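Local coordinates for beta-agarase D (Zobellia galactanivorans, PDB 4ASM), which hydrolyses the beta-1,4-linkages of agarose at random along the chain, with retention of anomeric configuration, through its family 16 glycoside hydrolase catalytic domain, at residues T158-I163 against S186-I191; K197-A202 against I303-Y308; V225-P230 against R313-E318. All coordinates share one frame; numbering follows the deposited sequence.

Contact 1: T158-I163 against S186-I191. With IMD (imidazole), chain C.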
loop_
_atom_site.group_PDB
_atom_site.type_symbol
_atom_site.label_atom_id
_atom_site.label_comp_id
_atom_site.label_asym_id
_atom_site.label_seq_id
_atom_site.Cartn_x
_atom_site.Cartn_y
_atom_site.Cartn_z
ATOM N N THR A 158 -4.577 5.108 12.998
ATOM C CA THR A 158 -4.172 6.522 12.791
ATOM C C THR A 158 -2.967 6.709 11.856
ATOM O O THR A 158 -2.793 7.770 11.279
ATOM C CB THR A 158 -3.862 7.250 14.121
ATOM O OG1 THR A 158 -2.778 6.620 14.801
ATOM C CG2 THR A 158 -5.099 7.273 15.034
ATOM N N GLN A 159 -2.106 5.698 11.759
ATOM C CA GLN A 159 -0.852 5.855 11.028
ATOM C C GLN A 159 -0.673 4.691 10.086
ATOM O O GLN A 159 -0.840 3.539 10.485
ATOM C CB GLN A 159 0.333 5.943 11.986
ATOM C CG GLN A 159 0.250 7.120 12.990
ATOM C CD GLN A 159 1.455 7.249 13.922
ATOM O OE1 GLN A 159 1.385 7.954 14.957
ATOM N NE2 GLN A 159 2.540 6.604 13.591
ATOM N N GLU A 160 -0.291 4.995 8.841
ATOM C CA GLU A 160 -0.205 3.978 7.779
ATOM C C GLU A 160 0.954 4.277 6.852
ATOM O O GLU A 160 1.201 5.431 6.527
ATOM C CB GLU A 160 -1.515 3.958 6.990
ATOM C CG GLU A 160 -1.477 3.183 5.685
ATOM C CD GLU A 160 -2.803 3.215 4.962
ATOM O OE1 GLU A 160 -3.846 3.527 5.586
ATOM O OE2 GLU A 160 -2.792 2.889 3.744
ATOM N N ILE A 161 1.666 3.230 6.458
ATOM C CA ILE A 161 2.727 3.362 5.449
ATOM C C ILE A 161 2.456 2.294 4.426
ATOM O O ILE A 161 2.358 1.136 4.778
ATOM C CB ILE A 161 4.126 3.152 6.065
ATOM C CG1 ILE A 161 4.456 4.312 7.014
ATOM C CG2 ILE A 161 5.202 2.984 4.970
ATOM C CD1 ILE A 161 5.548 3.995 8.057
ATOM N N ASP A 162 2.294 2.683 3.164
ATOM C CA ASP A 162 2.022 1.694 2.133
ATOM C C ASP A 162 3.322 1.238 1.499
ATOM O O ASP A 162 4.291 2.008 1.417
ATOM C CB ASP A 162 1.066 2.245 1.078
ATOM C CG ASP A 162 -0.259 2.624 1.654
ATOM O OD1 ASP A 162 -0.606 2.123 2.747
ATOM O OD2 ASP A 162 -0.944 3.444 1.037
ATOM N N ILE A 163 3.337 -0.024 1.083
ATOM C CA ILE A 163 4.409 -0.548 0.250
ATOM C C ILE A 163 3.941 -0.449 -1.203
ATOM O O ILE A 163 4.612 0.173 -2.034
ATOM C CB ILE A 163 4.792 -1.972 0.652
ATOM C CG1 ILE A 163 5.542 -1.928 1.994
ATOM C CG2 ILE A 163 5.719 -2.565 -0.390
ATOM C CD1 ILE A 163 4.985 -2.764 3.070
ATOM N N SER A 186 2.895 5.493 -1.302
ATOM C CA SER A 186 1.981 6.237 -0.450
ATOM C C SER A 186 2.084 5.899 1.038
ATOM O O SER A 186 2.801 4.993 1.453
ATOM C CB SER A 186 0.557 5.988 -0.964
ATOM O OG SER A 186 -0.407 6.884 -0.417
ATOM N N HIS A 187 1.341 6.675 1.818
ATOM C CA HIS A 187 1.163 6.440 3.248
ATOM C C HIS A 187 -0.112 7.173 3.593
ATOM O O HIS A 187 -0.648 7.891 2.768
ATOM C CB HIS A 187 2.361 6.966 4.064
ATOM C CG HIS A 187 2.381 8.457 4.224
ATOM N ND1 HIS A 187 3.055 9.291 3.356
ATOM C CD2 HIS A 187 1.810 9.263 5.156
ATOM C CE1 HIS A 187 2.909 10.545 3.754
ATOM N NE2 HIS A 187 2.165 10.558 4.851
ATOM N N HIS A 188 -0.629 6.974 4.804
ATOM C CA HIS A 188 -1.754 7.793 5.235
ATOM C C HIS A 188 -1.545 8.182 6.681
ATOM O O HIS A 188 -0.972 7.429 7.462
ATOM C CB HIS A 188 -3.069 7.010 5.186
ATOM C CG HIS A 188 -3.675 6.840 3.824
ATOM N ND1 HIS A 188 -3.168 5.989 2.860
ATOM C CD2 HIS A 188 -4.822 7.343 3.313
ATOM C CE1 HIS A 188 -3.958 6.015 1.797
ATOM N NE2 HIS A 188 -4.970 6.825 2.048
ATOM N N VAL A 189 -2.073 9.353 7.031
ATOM C CA VAL A 189 -2.304 9.706 8.429
ATOM C C VAL A 189 -3.780 10.076 8.588
ATOM O O VAL A 189 -4.372 10.690 7.695
ATOM C CB VAL A 189 -1.335 10.825 8.973
ATOM C CG1 VAL A 189 0.111 10.331 8.948
ATOM C CG2 VAL A 189 -1.492 12.174 8.229
ATOM N N PHE A 190 -4.355 9.712 9.736
ATOM C CA PHE A 190 -5.802 9.919 9.975
ATOM C C PHE A 190 -6.072 10.605 11.289
ATOM O O PHE A 190 -5.391 10.359 12.269
ATOM C CB PHE A 190 -6.552 8.579 10.055
ATOM C CG PHE A 190 -6.472 7.739 8.803
ATOM C CD1 PHE A 190 -7.419 7.873 7.795
ATOM C CD2 PHE A 190 -5.465 6.776 8.670
ATOM C CE1 PHE A 190 -7.333 7.068 6.629
ATOM C CE2 PHE A 190 -5.394 5.976 7.538
ATOM C CZ PHE A 190 -6.327 6.128 6.528
ATOM N N ILE A 191 -7.118 11.425 11.296
ATOM C CA ILE A 191 -7.873 11.643 12.527
ATOM C C ILE A 191 -9.043 10.670 12.475
ATOM O O ILE A 191 -9.745 10.588 11.474
ATOM C CB ILE A 191 -8.432 13.075 12.653
ATOM C CG1 ILE A 191 -7.342 14.104 12.397
ATOM C CG2 ILE A 191 -9.013 13.279 14.067
ATOM C CD1 ILE A 191 -7.773 15.566 12.678
HETATM N N1 IMD C . -4.270 1.564 2.055
HETATM C C2 IMD C . -5.276 0.724 2.353
HETATM N N3 IMD C . -5.685 0.128 1.215
HETATM C C4 IMD C . -4.932 0.582 0.186
HETATM C C5 IMD C . -4.034 1.492 0.727
#
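Glu160, probably the catalytic nucleophile, lies alongside His188, its antiparallel hydrogen-bonded partner on the next strand, and both side chains point the same way. With Asp162 and Glu165, the probable proton donor, it belongs to the ExDxxE signature of family 16, which places this contact in the active site. CB of Glu160 rests 3.5 Å from the backbone O of His188. CG, placed anti to the backbone N (chi1 167°), passes the CB of His188, and the extended chain then carries CD level with the His188 ring, carboxylate and ring planes 25° apart. At the tip the two oxygens part. OE1 meets the edge of the Phe190 ring in its plane, 3.5 Å from CE2. OE2 accepts a nearly straight hydrogen bond, 2.6 Å long, from N1 of a bound imidazole, probably from the crystallisation liquor, which is also hydrogen-bonded to Glu326. Glu160 OE2 lies 2.5 Å from Asp162 OD1. In the backbone ladder beneath, Glu160 N and His188 N each donate to the other's O at 2.9 Å. On the other face, Ile161 packs on Val225 and Trp227 of strand 220-229, while strands 147-153 and 197-199 extend the sheet on either side of the pair.

Contact 2: K197-A202 against I303-Y308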
loop_
_atom_site.group_PDB
_atom_site.type_symbol
_atom_site.label_atom_id
_atom_site.label_comp_id
_atom_site.label_asym_id
_atom_site.label_seq_id
_atom_site.Cartn_x
_atom_site.Cartn_y
_atom_site.Cartn_z
ATOM N N LYS A 197 -10.557 12.566 9.317
ATOM C CA LYS A 197 -9.772 13.176 8.237
ATOM C C LYS A 197 -8.724 12.184 7.760
ATOM O O LYS A 197 -8.187 11.412 8.551
ATOM C CB LYS A 197 -9.081 14.453 8.711
ATOM C CG LYS A 197 -10.049 15.515 9.185
ATOM C CD LYS A 197 -9.376 16.836 9.421
ATOM C CE LYS A 197 -10.372 17.854 9.958
ATOM N NZ LYS A 197 -11.359 18.263 8.936
ATOM N N ASP A 198 -8.433 12.242 6.460
ATOM C CA ASP A 198 -7.504 11.311 5.822
ATOM C C ASP A 198 -6.545 12.101 4.937
ATOM O O ASP A 198 -6.977 12.847 4.069
ATOM C CB ASP A 198 -8.333 10.325 4.992
ATOM C CG ASP A 198 -7.488 9.292 4.248
ATOM O OD1 ASP A 198 -6.262 9.239 4.437
ATOM O OD2 ASP A 198 -8.075 8.523 3.465
ATOM N N TYR A 199 -5.249 11.965 5.199
ATOM C CA TYR A 199 -4.217 12.501 4.305
ATOM C C TYR A 199 -3.358 11.385 3.695
ATOM O O TYR A 199 -2.943 10.473 4.391
ATOM C CB TYR A 199 -3.290 13.464 5.046
ATOM C CG TYR A 199 -2.190 13.936 4.132
ATOM C CD1 TYR A 199 -2.448 14.917 3.182
ATOM C CD2 TYR A 199 -0.918 13.365 4.180
ATOM C CE1 TYR A 199 -1.464 15.345 2.289
ATOM C CE2 TYR A 199 0.093 13.780 3.294
ATOM C CZ TYR A 199 -0.200 14.774 2.355
ATOM O OH TYR A 199 0.775 15.219 1.489
ATOM N N GLN A 200 -3.095 11.502 2.397
ATOM C CA GLN A 200 -2.143 10.663 1.676
ATOM C C GLN A 200 -1.435 11.520 0.611
ATOM O O GLN A 200 -1.958 12.562 0.191
ATOM C CB GLN A 200 -2.858 9.504 1.002
ATOM C CG GLN A 200 -3.786 9.962 -0.125
ATOM C CD GLN A 200 -4.600 8.829 -0.690
ATOM O OE1 GLN A 200 -5.834 8.790 -0.580
ATOM N NE2 GLN A 200 -3.916 7.871 -1.242
ATOM N N PRO A 201 -0.240 11.090 0.183
ATOM C CA PRO A 201 0.438 11.821 -0.889
ATOM C C PRO A 201 -0.393 11.914 -2.154
ATOM O O PRO A 201 -0.945 10.918 -2.638
ATOM C CB PRO A 201 1.711 11.012 -1.130
ATOM C CG PRO A 201 1.963 10.351 0.231
ATOM C CD PRO A 201 0.575 9.978 0.702
ATOM N N ALA A 202 -0.471 13.145 -2.663
ATOM C CA ALA A 202 -1.230 13.463 -3.864
ATOM C C ALA A 202 -0.395 14.270 -4.864
ATOM O O ALA A 202 -0.946 14.878 -5.782
ATOM C CB ALA A 202 -2.503 14.223 -3.500
ATOM N N ILE A 303 4.667 14.359 5.490
ATOM C CA ILE A 303 4.127 13.256 6.299
ATOM C C ILE A 303 2.713 13.588 6.785
ATOM O O ILE A 303 1.772 12.853 6.515
ATOM C CB ILE A 303 5.044 12.918 7.518
ATOM C CG1 ILE A 303 6.483 12.569 7.089
ATOM C CG2 ILE A 303 4.430 11.785 8.383
ATOM C CD1 ILE A 303 6.633 11.445 6.081
ATOM N N ASP A 304 2.580 14.730 7.469
ATOM C CA ASP A 304 1.334 15.131 8.130
ATOM C C ASP A 304 1.203 16.662 8.005
ATOM O O ASP A 304 1.418 17.388 8.990
ATOM C CB ASP A 304 1.414 14.698 9.600
ATOM C CG ASP A 304 0.133 14.953 10.374
ATOM O OD1 ASP A 304 -0.898 15.205 9.733
ATOM O OD2 ASP A 304 0.197 14.870 11.628
ATOM N N PRO A 305 0.899 17.166 6.792
ATOM C CA PRO A 305 0.895 18.624 6.571
ATOM C C PRO A 305 -0.134 19.351 7.410
ATOM O O PRO A 305 0.048 20.543 7.680
ATOM C CB PRO A 305 0.555 18.765 5.069
ATOM C CG PRO A 305 -0.074 17.455 4.672
ATOM C CD PRO A 305 0.605 16.420 5.559
ATOM N N PHE A 306 -1.209 18.656 7.790
ATOM C CA PHE A 306 -2.337 19.268 8.524
ATOM C C PHE A 306 -2.411 18.896 10.015
ATOM O O PHE A 306 -3.419 19.177 10.666
ATOM C CB PHE A 306 -3.644 18.988 7.788
ATOM C CG PHE A 306 -3.562 19.255 6.320
ATOM C CD1 PHE A 306 -3.141 20.499 5.858
ATOM C CD2 PHE A 306 -3.864 18.270 5.394
ATOM C CE1 PHE A 306 -3.030 20.763 4.481
ATOM C CE2 PHE A 306 -3.762 18.527 4.011
ATOM C CZ PHE A 306 -3.366 19.784 3.560
ATOM N N ASN A 307 -1.352 18.279 10.528
ATOM C CA ASN A 307 -1.207 18.007 11.960
ATOM C C ASN A 307 -2.274 17.068 12.493
ATOM O O ASN A 307 -2.721 17.194 13.649
ATOM C CB ASN A 307 -1.200 19.320 12.758
ATOM C CG ASN A 307 -0.642 19.145 14.145
ATOM O OD1 ASN A 307 0.264 18.347 14.367
ATOM N ND2 ASN A 307 -1.193 19.890 15.109
ATOM N N TYR A 308 -2.672 16.105 11.664
ATOM C CA TYR A 308 -3.712 15.143 12.062
ATOM C C TYR A 308 -3.280 14.313 13.276
ATOM O O TYR A 308 -4.123 13.908 14.097
ATOM C CB TYR A 308 -4.035 14.198 10.899
ATOM C CG TYR A 308 -4.799 14.819 9.753
ATOM C CD1 TYR A 308 -5.268 16.140 9.810
ATOM C CD2 TYR A 308 -5.033 14.087 8.582
ATOM C CE1 TYR A 308 -5.960 16.703 8.723
ATOM C CE2 TYR A 308 -5.701 14.620 7.522
ATOM C CZ TYR A 308 -6.174 15.936 7.576
ATOM O OH TYR A 308 -6.834 16.415 6.475
HETATM O O HOH W 1 -6.259 15.574 3.820
#
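Tyr199 and Lys197, on the short strand 197-199 of the family 16 jelly-roll domain, pack against a type I beta turn from Asp304 to Asn307 and the Tyr308 that follows it, in the long loop ahead of strand 320-326. No direct hydrogen bond crosses between the two segments; the join is made by rings, aliphatic carbons and one water.

The CH-pi contacts come first. Pro305 covers one face of the Tyr199 ring: its CD sits over the centre of the phenol ring, 3.6 Å from the centroid and 14° off the normal, while CG leans over toward CE1 and CZ. A chi1 of 177° swings the Tyr199 ring away from the backbone N, and it reaches out from the strand to lie flat beneath the proline. Lys197 does the same for Tyr308, but with its own CB above one face, offset toward the rim. Its chain crosses the tyrosine at about a right angle, CD coming down near CE1 before the amino end leads away to a weak hydrogen bond with Asn273.

Aromatic and apolar packing fills in between. The rings of Tyr199 and Phe306 are almost perpendicular, with CD1 of the tyrosine 3.9 Å from CE2 of the phenylalanine. Tyr308 turns its edge to the strand, so that the backbone N of Tyr199 lies close to the ring plane.

The polar terms work mainly within the loop. Asp304 OD1 takes the N-H of Tyr308 at 2.8 Å on its syn lone pair, and its OD2 accepts from Leu309, so the carboxylate holds the two residues that follow the turn. Between the segments, a single water donates to both Asp198 O and Tyr308 OH, at 2.8 Å each.

Contact 3: V225-P230 against R313-E318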
loop_
_atom_site.group_PDB
_atom_site.type_symbol
_atom_site.label_atom_id
_atom_site.label_comp_id
_atom_site.label_asym_id
_atom_site.label_seq_id
_atom_site.Cartn_x
_atom_site.Cartn_y
_atom_site.Cartn_z
ATOM N N VAL A 225 9.459 -0.957 1.134
ATOM C CA VAL A 225 9.677 0.311 1.808
ATOM C C VAL A 225 10.694 0.152 2.921
ATOM O O VAL A 225 10.622 -0.809 3.704
ATOM C CB VAL A 225 8.356 0.937 2.345
ATOM C CG1 VAL A 225 8.599 2.305 2.950
ATOM C CG2 VAL A 225 7.403 1.102 1.248
ATOM N N ASN A 226 11.645 1.087 2.964
ATOM C CA ASN A 226 12.569 1.185 4.084
ATOM C C ASN A 226 12.045 2.296 4.975
ATOM O O ASN A 226 12.051 3.482 4.594
ATOM C CB ASN A 226 13.997 1.464 3.594
ATOM C CG ASN A 226 15.022 1.453 4.729
ATOM O OD1 ASN A 226 14.810 0.837 5.776
ATOM N ND2 ASN A 226 16.133 2.166 4.527
ATOM N N TRP A 227 11.504 1.898 6.130
ATOM C CA TRP A 227 10.983 2.831 7.114
ATOM C C TRP A 227 12.146 3.149 8.043
ATOM O O TRP A 227 12.519 2.361 8.921
ATOM C CB TRP A 227 9.782 2.209 7.831
ATOM C CG TRP A 227 9.161 3.061 8.882
ATOM C CD1 TRP A 227 9.398 4.389 9.140
ATOM C CD2 TRP A 227 8.156 2.642 9.813
ATOM N NE1 TRP A 227 8.613 4.808 10.195
ATOM C CE2 TRP A 227 7.851 3.750 10.625
ATOM C CE3 TRP A 227 7.493 1.428 10.039
ATOM C CZ2 TRP A 227 6.907 3.678 11.648
ATOM C CZ3 TRP A 227 6.585 1.353 11.047
ATOM C CH2 TRP A 227 6.283 2.472 11.838
ATOM N N VAL A 228 12.769 4.289 7.774
ATOM C CA VAL A 228 14.063 4.633 8.344
ATOM C C VAL A 228 13.911 5.199 9.751
ATOM O O VAL A 228 14.688 4.858 10.666
ATOM C CB VAL A 228 14.780 5.670 7.431
ATOM C CG1 VAL A 228 16.102 6.146 8.055
ATOM C CG2 VAL A 228 15.040 5.050 6.094
ATOM N N SER A 229 12.912 6.058 9.924
ATOM C CA SER A 229 12.784 6.852 11.131
ATOM C C SER A 229 11.363 7.366 11.224
ATOM O O SER A 229 10.552 7.105 10.333
ATOM C CB SER A 229 13.753 8.032 11.042
ATOM O OG SER A 229 13.259 8.957 10.081
ATOM N N PRO A 230 11.045 8.126 12.278
ATOM C CA PRO A 230 9.729 8.774 12.317
ATOM C C PRO A 230 9.404 9.651 11.098
ATOM O O PRO A 230 8.240 9.924 10.827
ATOM C CB PRO A 230 9.806 9.632 13.588
ATOM C CG PRO A 230 10.747 8.875 14.462
ATOM C CD PRO A 230 11.808 8.359 13.522
ATOM N N ARG A 313 4.283 15.637 13.673
ATOM C CA ARG A 313 4.140 15.325 12.229
ATOM C C ARG A 313 5.075 14.193 11.836
ATOM O O ARG A 313 5.891 14.299 10.912
ATOM C CB ARG A 313 4.363 16.576 11.380
ATOM C CG ARG A 313 3.421 17.686 11.769
ATOM C CD ARG A 313 3.877 18.991 11.148
ATOM N NE ARG A 313 3.200 20.147 11.729
ATOM C CZ ARG A 313 2.029 20.636 11.331
ATOM N NH1 ARG A 313 1.335 20.087 10.341
ATOM N NH2 ARG A 313 1.536 21.716 11.939
ATOM N N LYS A 314 4.937 13.092 12.554
ATOM C CA LYS A 314 5.862 11.992 12.402
ATOM C C LYS A 314 5.151 10.675 12.679
ATOM O O LYS A 314 4.097 10.640 13.334
ATOM C CB LYS A 314 7.072 12.181 13.328
ATOM C CG LYS A 314 6.761 12.170 14.829
ATOM C CD LYS A 314 8.045 12.362 15.645
ATOM C CE LYS A 314 8.315 13.825 15.929
ATOM N NZ LYS A 314 9.737 14.083 16.290
ATOM N N PHE A 315 5.729 9.601 12.163
ATOM C CA PHE A 315 5.286 8.270 12.515
ATOM C C PHE A 315 5.819 7.949 13.911
ATOM O O PHE A 315 6.923 8.362 14.296
ATOM C CB PHE A 315 5.794 7.267 11.484
ATOM C CG PHE A 315 5.298 7.526 10.086
ATOM C CD1 PHE A 315 3.948 7.336 9.762
ATOM C CD2 PHE A 315 6.173 7.955 9.090
ATOM C CE1 PHE A 315 3.482 7.571 8.472
ATOM C CE2 PHE A 315 5.717 8.201 7.777
ATOM C CZ PHE A 315 4.344 8.005 7.479
ATOM N N SER A 316 5.034 7.228 14.684
ATOM C CA SER A 316 5.437 6.949 16.049
ATOM C C SER A 316 4.917 5.617 16.556
ATOM O O SER A 316 5.200 5.248 17.695
ATOM C CB SER A 316 4.957 8.077 16.971
ATOM O OG SER A 316 3.549 8.205 16.962
ATOM N N LYS A 317 4.146 4.905 15.731
ATOM C CA LYS A 317 3.463 3.695 16.202
ATOM C C LYS A 317 3.841 2.457 15.403
ATOM O O LYS A 317 3.959 2.514 14.164
ATOM C CB LYS A 317 1.949 3.895 16.161
ATOM C CG LYS A 317 1.474 4.946 17.184
ATOM C CD LYS A 317 0.037 5.401 16.945
ATOM C CE LYS A 317 -0.411 6.365 18.044
ATOM N NZ LYS A 317 -1.775 6.903 17.788
ATOM N N GLU A 318 4.032 1.338 16.101
ATOM C CA GLU A 318 4.169 0.045 15.428
ATOM C C GLU A 318 2.932 -0.235 14.561
ATOM O O GLU A 318 1.809 0.229 14.842
ATOM C CB GLU A 318 4.416 -1.120 16.403
ATOM C CG GLU A 318 3.233 -1.432 17.296
ATOM C CD GLU A 318 3.438 -2.640 18.191
ATOM O OE1 GLU A 318 4.487 -3.305 18.084
ATOM O OE2 GLU A 318 2.504 -2.908 18.984
#
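The backbone O of Pro230 receives the N-H of Phe315 in a 2.9 Å hydrogen bond, the one such bond between these segments. The donor lies in the carbonyl plane on a lone pair, with an angle of 161° at the hydrogen. Other atoms gather round the same oxygen: CB of Lys314 lies 3.6 Å away, and CD2 of the Phe315 ring comes to 3.3 Å. The proline returns the contact with its own ring, whose CB touches the O of Phe315 at 3.2 Å and packs against the aliphatic part of Lys314. That lysine starts toward the proline, then bends at chi3 and takes its amino group away.

Trp227 of strand 220-229 makes the second half of the contact. Trans at chi1 (179°), it sends the indole out toward the loop, where it crosses Phe315 obliquely, the five-membered ring and the phenyl ring having planes 77° apart. CZ2 rests 3.8 Å from CB of Phe315. Farther along the six-membered ring, CH2 faces the backbone O of Lys317 at 3.3 Å, the oxygen lying in the ring plane at its edge. The amino group of Lys317 turns elsewhere, to a salt bridge with Asp156.

Phe315 and Trp227 both also pack on Ile161, and Phe315 meets His187 edge-to-face, so this loop covers the face of the sheet turned away from Glu160. Chemically, one well-directed backbone bond sets where the loop meets Pro230 and apolar packing does the rest; Lys317 O, buried here without a polar partner, meets the C-H edge of the indole.

How the contacts relate
From the N terminus, contact 1 forms first: the chain leaves 158-163 and, 22 residues later, returns as its antiparallel neighbour 186-191. It closes before the others open. Strand 197-199 then extends the same sheet, and contact 2 joins it to 303-308 across a hundred residues. Within that interval lies 225-230, whose partner 313-318 comes after 303-308, so contacts 2 and 3 cross instead of nesting. One long loop before strand 320-326 thus supplies both late segments, held to each other by Arg313 NH1 and Asp304 O. It ties back to contact 1 through His187 to Ile303 and Lys317 to Thr158, linking strand 220-229 and strand 197-199 to the strand bearing Glu160.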